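SAM-dependent O-methyltransferase (Leptospira interrogans, PDB 2HNK) probably transfers a methyl group from S-adenosylmethionine to a hydroxyl oxygen of its substrate, and binds S-adenosylhomocysteine. Local coordinates at residues Glu123-Leu128 against Tyr164-Lys169; Asn53-Ile58 against Leu176-Asn181. All blocks are in the same frame, centred on the assembly; numbering follows the deposited sequence.

In the fold
Both contacts lie in the mixed, Rossmann-like sheet fold of the O-methyltransferase family. Their centres are about 18 Å apart. Contact 1 is nested along the chain inside the loop closed by contact 2: helix 46-59 comes first, then helices 121-130 and 160-170, then strand 175-180. Contact 1 joins two helices that cover strands 63-67 and 148-153. Contact 2 sets a helix against strand 175-180, next to 148-153 in the sheet. The two meet where Ile167 and Tyr164 pack on Leu177. Contact 1 lies nearer the bound S-adenosylhomocysteine, while the helix of contact 2 borders the second subunit.

Contact 1 (Glu123-Leu128 against Tyr164-Lys169); sequences ETLQVL and YPLILK
Leu125 and Leu166 bring the two helical segments closest, with 6.7 Å between the CA of Leu125 and the CA of Leu166. The helices run in roughly the same direction. Segment 164-169 is kinked at Pro165, whose N makes no bond to the preceding turn. The interface is small and largely apolar. Leu166 carries it, with one methyl for each partner. Its CD1 lies 4.0 Å from Leu125 CB, and Leu125 CD1 passes alongside, 4.2 Å from Leu166 CB. With CG anti to the carbonyl carbon (chi1 -52°), Leu166 holds CD1 near Leu125 CB; the two meet at a slant. The other methyl, Leu166 CD2, touches Gln126 OE1 at 3.5 Å, a van der Waals contact. The Gln126 chain bends at chi2 (60°) and crosses Leu166 at about a right angle. Its NE2 is hydrogen-bonded to Asp130 of the same helix, which helps fix the amide. Beneath the helices, Leu125 packs on Ile65, Ile67 and Phe151, and Ile167 also reaches Ile67 and Phe151. The side chain of Leu125 is about 8 Å from the bound S-adenosylhomocysteine. Neighbouring helices packed side by side on one face of a largely parallel sheet are typical of the Rossmann-like methyltransferase fold.

Contact 2 (Asn53-Ile58 against Leu176-Asn181); sequences NILTKI and LLIADN. With SO4 (sulfate ion), chain D.
Leu55 reaches from helix segment 53-58 to both Leu176 and Ile178 of strand 175-180. It points at the sheet. Its CD2 lies 4.0 Å from Ile178 CD1. The Ile178 branch is stretched, with CD1 anti to CA (chi2 -179°), and this carries the methyl to Leu55. The touch on Leu176 is looser, with 4.5 Å between Leu55 CG and Leu176 CD2. The contact is apolar and buried, although the backbones stay well apart: the CA of Leu55 is 9.3 Å from the CA of Ile178. Lys57 does not join the core. Its extended chain carries NZ to a sulfate ion, 2.8 Å from sulfate O2, and the same NZ forms a salt bridge with Asp215 of the second subunit. Arg229 of that subunit also binds the sulfate, which probably came from the crystallisation liquor. Helix 46-59 packs on the sheet and also borders the second subunit, which Leu176 touches as well; helix 73-81 lies beside helix 46-59, and strand 175-180 pairs with strands 148-153 and 225-230.

Contact 1 (Glu123-Leu128 against Tyr164-Lys169)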
ATOM      1  N   GLU C 123      19.931  19.330  -6.460  1.00 31.88           N
ATOM      2  CA  GLU C 123      21.246  19.116  -7.054  1.00 32.36           C
ATOM      3  C   GLU C 123      21.639  17.655  -7.143  1.00 31.71           C
ATOM      4  O   GLU C 123      22.119  17.203  -8.183  1.00 32.01           O
ATOM      5  CB  GLU C 123      22.308  19.803  -6.216  1.00 33.11           C
ATOM      6  CG  GLU C 123      22.584  21.229  -6.578  1.00 36.64           C
ATOM      7  CD  GLU C 123      23.865  21.691  -5.930  1.00 41.42           C
ATOM      8  OE1 GLU C 123      23.803  22.606  -5.071  1.00 42.61           O
ATOM      9  OE2 GLU C 123      24.928  21.102  -6.261  1.00 43.53           O
ATOM     10  N   THR C 124      21.460  16.927  -6.042  1.00 30.85           N
ATOM     11  CA  THR C 124      21.827  15.523  -5.983  1.00 30.00           C
ATOM     12  C   THR C 124      21.097  14.742  -7.071  1.00 30.08           C
ATOM     13  O   THR C 124      21.684  13.885  -7.744  1.00 30.15           O
ATOM     14  CB  THR C 124      21.550  14.938  -4.591  1.00 29.95           C
ATOM     15  OG1 THR C 124      22.348  15.635  -3.619  1.00 29.50           O
ATOM     16  CG2 THR C 124      21.884  13.448  -4.547  1.00 29.64           C
ATOM     17  N   LEU C 125      19.825  15.070  -7.265  1.00 29.75           N
ATOM     18  CA  LEU C 125      19.008  14.373  -8.240  1.00 29.80           C
ATOM     19  C   LEU C 125      19.386  14.762  -9.670  1.00 30.05           C
ATOM     20  O   LEU C 125      19.415  13.907 -10.546  1.00 29.85           O
ATOM     21  CB  LEU C 125      17.509  14.602  -7.972  1.00 29.49           C
ATOM     22  CG  LEU C 125      16.908  14.083  -6.654  1.00 28.97           C
ATOM     23  CD1 LEU C 125      15.415  14.382  -6.634  1.00 29.43           C
ATOM     24  CD2 LEU C 125      17.167  12.591  -6.431  1.00 27.33           C
ATOM     25  N   GLN C 126      19.681  16.044  -9.896  1.00 30.48           N
ATOM     26  CA  GLN C 126      20.072  16.516 -11.233  1.00 31.13           C
ATOM     27  C   GLN C 126      21.401  15.934 -11.693  1.00 31.05           C
ATOM     28  O   GLN C 126      21.516  15.494 -12.829  1.00 31.38           O
ATOM     29  CB  GLN C 126      20.122  18.041 -11.312  1.00 31.19           C
ATOM     30  CG  GLN C 126      20.311  18.567 -12.736  1.00 32.16           C
ATOM     31  CD  GLN C 126      19.182  18.151 -13.670  1.00 33.69           C
ATOM     32  OE1 GLN C 126      18.013  18.446 -13.424  1.00 34.61           O
ATOM     33  NE2 GLN C 126      19.533  17.458 -14.748  1.00 33.76           N
ATOM     34  N   VAL C 127      22.390  15.917 -10.805  1.00 31.26           N
ATOM     35  CA  VAL C 127      23.690  15.306 -11.091  1.00 31.66           C
ATOM     36  C   VAL C 127      23.547  13.821 -11.458  1.00 32.34           C
ATOM     37  O   VAL C 127      24.250  13.308 -12.337  1.00 32.58           O
ATOM     38  CB  VAL C 127      24.652  15.478  -9.894  1.00 31.53           C
ATOM     39  CG1 VAL C 127      25.924  14.668 -10.089  1.00 31.64           C
ATOM     40  CG2 VAL C 127      24.977  16.946  -9.689  1.00 30.85           C
ATOM     41  N   LEU C 128      22.619  13.147 -10.785  1.00 32.85           N
ATOM     42  CA  LEU C 128      22.323  11.736 -11.017  1.00 33.25           C
ATOM     43  C   LEU C 128      21.658  11.530 -12.386  1.00 33.47           C
ATOM     44  O   LEU C 128      21.982  10.579 -13.112  1.00 33.43           O
ATOM     45  CB  LEU C 128      21.424  11.220  -9.886  1.00 33.11           C
ATOM     46  CG  LEU C 128      21.602   9.805  -9.349  1.00 33.50           C
ATOM     47  CD1 LEU C 128      23.042   9.521  -8.951  1.00 33.21           C
ATOM     48  CD2 LEU C 128      20.683   9.605  -8.161  1.00 33.37           C
ATOM     49  N   TYR C 164       9.147  16.539  -8.169  1.00 26.25           N
ATOM     50  CA  TYR C 164       8.296  15.672  -8.981  1.00 26.21           C
ATOM     51  C   TYR C 164       8.840  15.319 -10.381  1.00 26.46           C
ATOM     52  O   TYR C 164       9.025  14.135 -10.679  1.00 26.62           O
ATOM     53  CB  TYR C 164       6.866  16.222  -9.033  1.00 26.09           C
ATOM     54  CG  TYR C 164       5.896  15.317  -9.747  1.00 26.45           C
ATOM     55  CD1 TYR C 164       5.542  14.078  -9.208  1.00 26.57           C
ATOM     56  CD2 TYR C 164       5.328  15.695 -10.967  1.00 25.61           C
ATOM     57  CE1 TYR C 164       4.647  13.233  -9.878  1.00 25.80           C
ATOM     58  CE2 TYR C 164       4.433  14.861 -11.635  1.00 25.31           C
ATOM     59  CZ  TYR C 164       4.104  13.631 -11.087  1.00 25.88           C
ATOM     60  OH  TYR C 164       3.217  12.805 -11.740  1.00 26.21           O
ATOM     61  N   PRO C 165       9.103  16.327 -11.244  1.00 26.92           N
ATOM     62  CA  PRO C 165       9.644  15.973 -12.581  1.00 26.96           C
ATOM     63  C   PRO C 165      10.963  15.202 -12.548  1.00 27.10           C
ATOM     64  O   PRO C 165      11.163  14.324 -13.377  1.00 27.75           O
ATOM     65  CB  PRO C 165       9.809  17.335 -13.279  1.00 26.98           C
ATOM     66  CG  PRO C 165       9.788  18.357 -12.161  1.00 27.23           C
ATOM     67  CD  PRO C 165       8.902  17.785 -11.100  1.00 26.65           C
ATOM     68  N   LEU C 166      11.832  15.507 -11.587  1.00 27.16           N
ATOM     69  CA  LEU C 166      13.106  14.795 -11.406  1.00 27.27           C
ATOM     70  C   LEU C 166      12.930  13.334 -10.955  1.00 27.37           C
ATOM     71  O   LEU C 166      13.670  12.432 -11.400  1.00 27.31           O
ATOM     72  CB  LEU C 166      14.006  15.541 -10.408  1.00 27.29           C
ATOM     73  CG  LEU C 166      14.325  17.040 -10.567  1.00 28.38           C
ATOM     74  CD1 LEU C 166      15.163  17.536  -9.378  1.00 28.28           C
ATOM     75  CD2 LEU C 166      15.041  17.363 -11.880  1.00 27.84           C
ATOM     76  N   ILE C 167      11.968  13.115 -10.060  1.00 27.29           N
ATOM     77  CA  ILE C 167      11.595  11.770  -9.603  1.00 27.18           C
ATOM     78  C   ILE C 167      11.097  10.947 -10.778  1.00 27.67           C
ATOM     79  O   ILE C 167      11.486   9.799 -10.958  1.00 27.75           O
ATOM     80  CB  ILE C 167      10.491  11.838  -8.508  1.00 27.09           C
ATOM     81  CG1 ILE C 167      11.070  12.427  -7.207  1.00 26.36           C
ATOM     82  CG2 ILE C 167       9.839  10.466  -8.281  1.00 26.01           C
ATOM     83  CD1 ILE C 167      10.033  13.003  -6.271  1.00 24.58           C
ATOM     84  N   LEU C 168      10.244  11.566 -11.588  1.00 28.29           N
ATOM     85  CA  LEU C 168       9.581  10.900 -12.692  1.00 29.06           C
ATOM     86  C   LEU C 168      10.578  10.505 -13.781  1.00 29.40           C
ATOM     87  O   LEU C 168      10.406   9.484 -14.448  1.00 29.77           O
ATOM     88  CB  LEU C 168       8.515  11.833 -13.261  1.00 28.85           C
ATOM     89  CG  LEU C 168       7.102  11.290 -13.430  1.00 30.01           C
ATOM     90  CD1 LEU C 168       6.613  10.602 -12.158  1.00 29.96           C
ATOM     91  CD2 LEU C 168       6.173  12.437 -13.831  1.00 29.64           C
ATOM     92  N   LYS C 169      11.615  11.325 -13.949  1.00 29.37           N
ATOM     93  CA  LYS C 169      12.692  11.073 -14.895  1.00 29.34           C
ATOM     94  C   LYS C 169      13.620   9.958 -14.393  1.00 28.63           C
ATOM     95  O   LYS C 169      14.051   9.096 -15.171  1.00 28.24           O
ATOM     96  CB  LYS C 169      13.460  12.377 -15.168  1.00 29.71           C
ATOM     97  CG  LYS C 169      14.611  12.241 -16.176  1.00 33.18           C
ATOM     98  CD  LYS C 169      14.466  13.235 -17.333  1.00 36.35           C
ATOM     99  CE  LYS C 169      13.387  12.791 -18.321  1.00 38.30           C
ATOM    100  NZ  LYS C 169      12.878  13.919 -19.171  1.00 40.88           N
TER

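Contact 2 (Asn53-Ile58 against Leu176-Asn181)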
ATOM      1  N   ASN C  53       7.842  -0.715   4.583  1.00 23.86           N
ATOM      2  CA  ASN C  53       8.444  -2.035   4.542  1.00 24.62           C
ATOM      3  C   ASN C  53       7.697  -2.976   3.585  1.00 24.53           C
ATOM      4  O   ASN C  53       8.288  -3.480   2.632  1.00 24.47           O
ATOM      5  CB  ASN C  53       8.547  -2.617   5.961  1.00 25.23           C
ATOM      6  CG  ASN C  53       9.392  -3.882   6.021  1.00 26.69           C
ATOM      7  OD1 ASN C  53       8.955  -4.949   5.611  1.00 29.57           O
ATOM      8  ND2 ASN C  53      10.601  -3.764   6.549  1.00 28.98           N
ATOM      9  N   ILE C  54       6.396  -3.170   3.808  1.00 24.32           N
ATOM     10  CA  ILE C  54       5.611  -4.079   2.973  1.00 24.32           C
ATOM     11  C   ILE C  54       5.569  -3.639   1.504  1.00 23.90           C
ATOM     12  O   ILE C  54       5.704  -4.462   0.595  1.00 23.31           O
ATOM     13  CB  ILE C  54       4.185  -4.359   3.563  1.00 24.59           C
ATOM     14  CG1 ILE C  54       3.651  -5.705   3.079  1.00 25.74           C
ATOM     15  CG2 ILE C  54       3.179  -3.257   3.231  1.00 25.19           C
ATOM     16  CD1 ILE C  54       3.654  -6.766   4.139  1.00 27.18           C
ATOM     17  N   LEU C  55       5.404  -2.338   1.282  1.00 23.82           N
ATOM     18  CA  LEU C  55       5.394  -1.778  -0.067  1.00 23.74           C
ATOM     19  C   LEU C  55       6.702  -2.023  -0.813  1.00 23.26           C
ATOM     20  O   LEU C  55       6.692  -2.294  -2.006  1.00 23.12           O
ATOM     21  CB  LEU C  55       5.103  -0.281  -0.019  1.00 23.69           C
ATOM     22  CG  LEU C  55       3.750   0.307  -0.445  1.00 25.19           C
ATOM     23  CD1 LEU C  55       2.566  -0.655  -0.414  1.00 24.53           C
ATOM     24  CD2 LEU C  55       3.460   1.574   0.382  1.00 24.22           C
ATOM     25  N   THR C  56       7.824  -1.923  -0.110  1.00 23.16           N
ATOM     26  CA  THR C  56       9.133  -2.192  -0.718  1.00 23.18           C
ATOM     27  C   THR C  56       9.208  -3.640  -1.207  1.00 22.96           C
ATOM     28  O   THR C  56       9.631  -3.899  -2.326  1.00 23.01           O
ATOM     29  CB  THR C  56      10.280  -1.877   0.263  1.00 23.31           C
ATOM     30  OG1 THR C  56      10.227  -0.488   0.598  1.00 23.02           O
ATOM     31  CG2 THR C  56      11.648  -2.201  -0.346  1.00 22.60           C
ATOM     32  N   LYS C  57       8.758  -4.562  -0.362  1.00 22.72           N
ATOM     33  CA  LYS C  57       8.726  -5.986  -0.686  1.00 22.96           C
ATOM     34  C   LYS C  57       7.752  -6.330  -1.818  1.00 22.80           C
ATOM     35  O   LYS C  57       8.105  -7.057  -2.739  1.00 23.17           O
ATOM     36  CB  LYS C  57       8.402  -6.802   0.570  1.00 22.85           C
ATOM     37  CG  LYS C  57       9.350  -6.551   1.709  1.00 22.98           C
ATOM     38  CD  LYS C  57       9.183  -7.571   2.814  1.00 24.27           C
ATOM     39  CE  LYS C  57      10.339  -7.480   3.794  1.00 24.88           C
ATOM     40  NZ  LYS C  57      10.271  -8.555   4.821  1.00 28.44           N
ATOM     41  N   ILE C  58       6.538  -5.796  -1.744  1.00 22.81           N
ATOM     42  CA  ILE C  58       5.504  -6.026  -2.751  1.00 22.80           C
ATOM     43  C   ILE C  58       5.984  -5.540  -4.120  1.00 22.54           C
ATOM     44  O   ILE C  58       5.832  -6.241  -5.120  1.00 22.56           O
ATOM     45  CB  ILE C  58       4.154  -5.323  -2.349  1.00 22.73           C
ATOM     46  CG1 ILE C  58       3.521  -6.009  -1.135  1.00 23.50           C
ATOM     47  CG2 ILE C  58       3.170  -5.279  -3.506  1.00 22.27           C
ATOM     48  CD1 ILE C  58       2.380  -5.195  -0.485  1.00 22.88           C
ATOM     49  N   LEU C 176       7.634   3.358  -8.458  1.00 21.30           N
ATOM     50  CA  LEU C 176       6.755   3.913  -7.439  1.00 20.53           C
ATOM     51  C   LEU C 176       7.346   5.125  -6.711  1.00 20.36           C
ATOM     52  O   LEU C 176       8.481   5.093  -6.227  1.00 19.98           O
ATOM     53  CB  LEU C 176       6.379   2.823  -6.414  1.00 20.70           C
ATOM     54  CG  LEU C 176       5.423   3.154  -5.254  1.00 20.42           C
ATOM     55  CD1 LEU C 176       4.035   3.563  -5.742  1.00 18.83           C
ATOM     56  CD2 LEU C 176       5.319   1.978  -4.289  1.00 19.89           C
ATOM     57  N   LEU C 177       6.556   6.190  -6.639  1.00 20.05           N
ATOM     58  CA  LEU C 177       6.851   7.306  -5.751  1.00 20.03           C
ATOM     59  C   LEU C 177       5.947   7.198  -4.531  1.00 19.93           C
ATOM     60  O   LEU C 177       4.732   7.101  -4.649  1.00 19.71           O
ATOM     61  CB  LEU C 177       6.645   8.658  -6.452  1.00 20.01           C
ATOM     62  CG  LEU C 177       6.479   9.934  -5.597  1.00 20.18           C
ATOM     63  CD1 LEU C 177       7.705  10.225  -4.735  1.00 18.12           C
ATOM     64  CD2 LEU C 177       6.145  11.152  -6.478  1.00 19.59           C
ATOM     65  N   ILE C 178       6.561   7.198  -3.361  1.00 20.05           N
ATOM     66  CA  ILE C 178       5.821   7.261  -2.115  1.00 19.95           C
ATOM     67  C   ILE C 178       6.031   8.658  -1.541  1.00 19.77           C
ATOM     68  O   ILE C 178       7.145   9.032  -1.197  1.00 20.24           O
ATOM     69  CB  ILE C 178       6.278   6.157  -1.113  1.00 20.27           C
ATOM     70  CG1 ILE C 178       6.228   4.765  -1.776  1.00 19.76           C
ATOM     71  CG2 ILE C 178       5.432   6.207   0.148  1.00 19.22           C
ATOM     72  CD1 ILE C 178       6.641   3.614  -0.868  1.00 19.34           C
ATOM     73  N   ALA C 179       4.963   9.436  -1.467  1.00 19.80           N
ATOM     74  CA  ALA C 179       5.066  10.815  -1.009  1.00 20.54           C
ATOM     75  C   ALA C 179       4.463  11.010   0.375  1.00 20.59           C
ATOM     76  O   ALA C 179       3.298  10.685   0.613  1.00 21.50           O
ATOM     77  CB  ALA C 179       4.436  11.774  -2.031  1.00 19.99           C
ATOM     78  N   ASP C 180       5.270  11.544   1.279  1.00 20.88           N
ATOM     79  CA  ASP C 180       4.870  11.782   2.663  1.00 21.38           C
ATOM     80  C   ASP C 180       4.251  13.176   2.879  1.00 21.55           C
ATOM     81  O   ASP C 180       4.536  14.108   2.126  1.00 20.94           O
ATOM     82  CB  ASP C 180       6.084  11.598   3.585  1.00 21.25           C
ATOM     83  CG  ASP C 180       5.688  11.213   5.004  1.00 22.70           C
ATOM     84  OD1 ASP C 180       4.794  10.343   5.147  1.00 21.43           O
ATOM     85  OD2 ASP C 180       6.264  11.782   5.971  1.00 23.60           O
ATOM     86  N   ASN C 181       3.414  13.303   3.919  1.00 22.01           N
ATOM     87  CA  ASN C 181       2.856  14.598   4.366  1.00 22.18           C
ATOM     88  C   ASN C 181       1.888  15.274   3.396  1.00 22.31           C
ATOM     89  O   ASN C 181       1.688  16.491   3.461  1.00 22.47           O
ATOM     90  CB  ASN C 181       3.974  15.594   4.736  1.00 22.20           C
ATOM     91  CG  ASN C 181       4.788  15.153   5.938  1.00 21.83           C
ATOM     92  OD1 ASN C 181       5.951  14.764   5.808  1.00 22.30           O
ATOM     93  ND2 ASN C 181       4.186  15.212   7.111  1.00 20.06           N
TER
HETATM   94  S   SO4 D1001      11.352 -11.811   2.335  1.00 35.52           S
HETATM   95  O1  SO4 D1001      10.223 -12.212   1.511  1.00 37.09           O
HETATM   96  O2  SO4 D1001      10.930 -10.862   3.357  1.00 36.93           O
HETATM   97  O3  SO4 D1001      11.912 -12.965   3.007  1.00 37.94           O
HETATM   98  O4  SO4 D1001      12.347 -11.201   1.469  1.00 37.98           O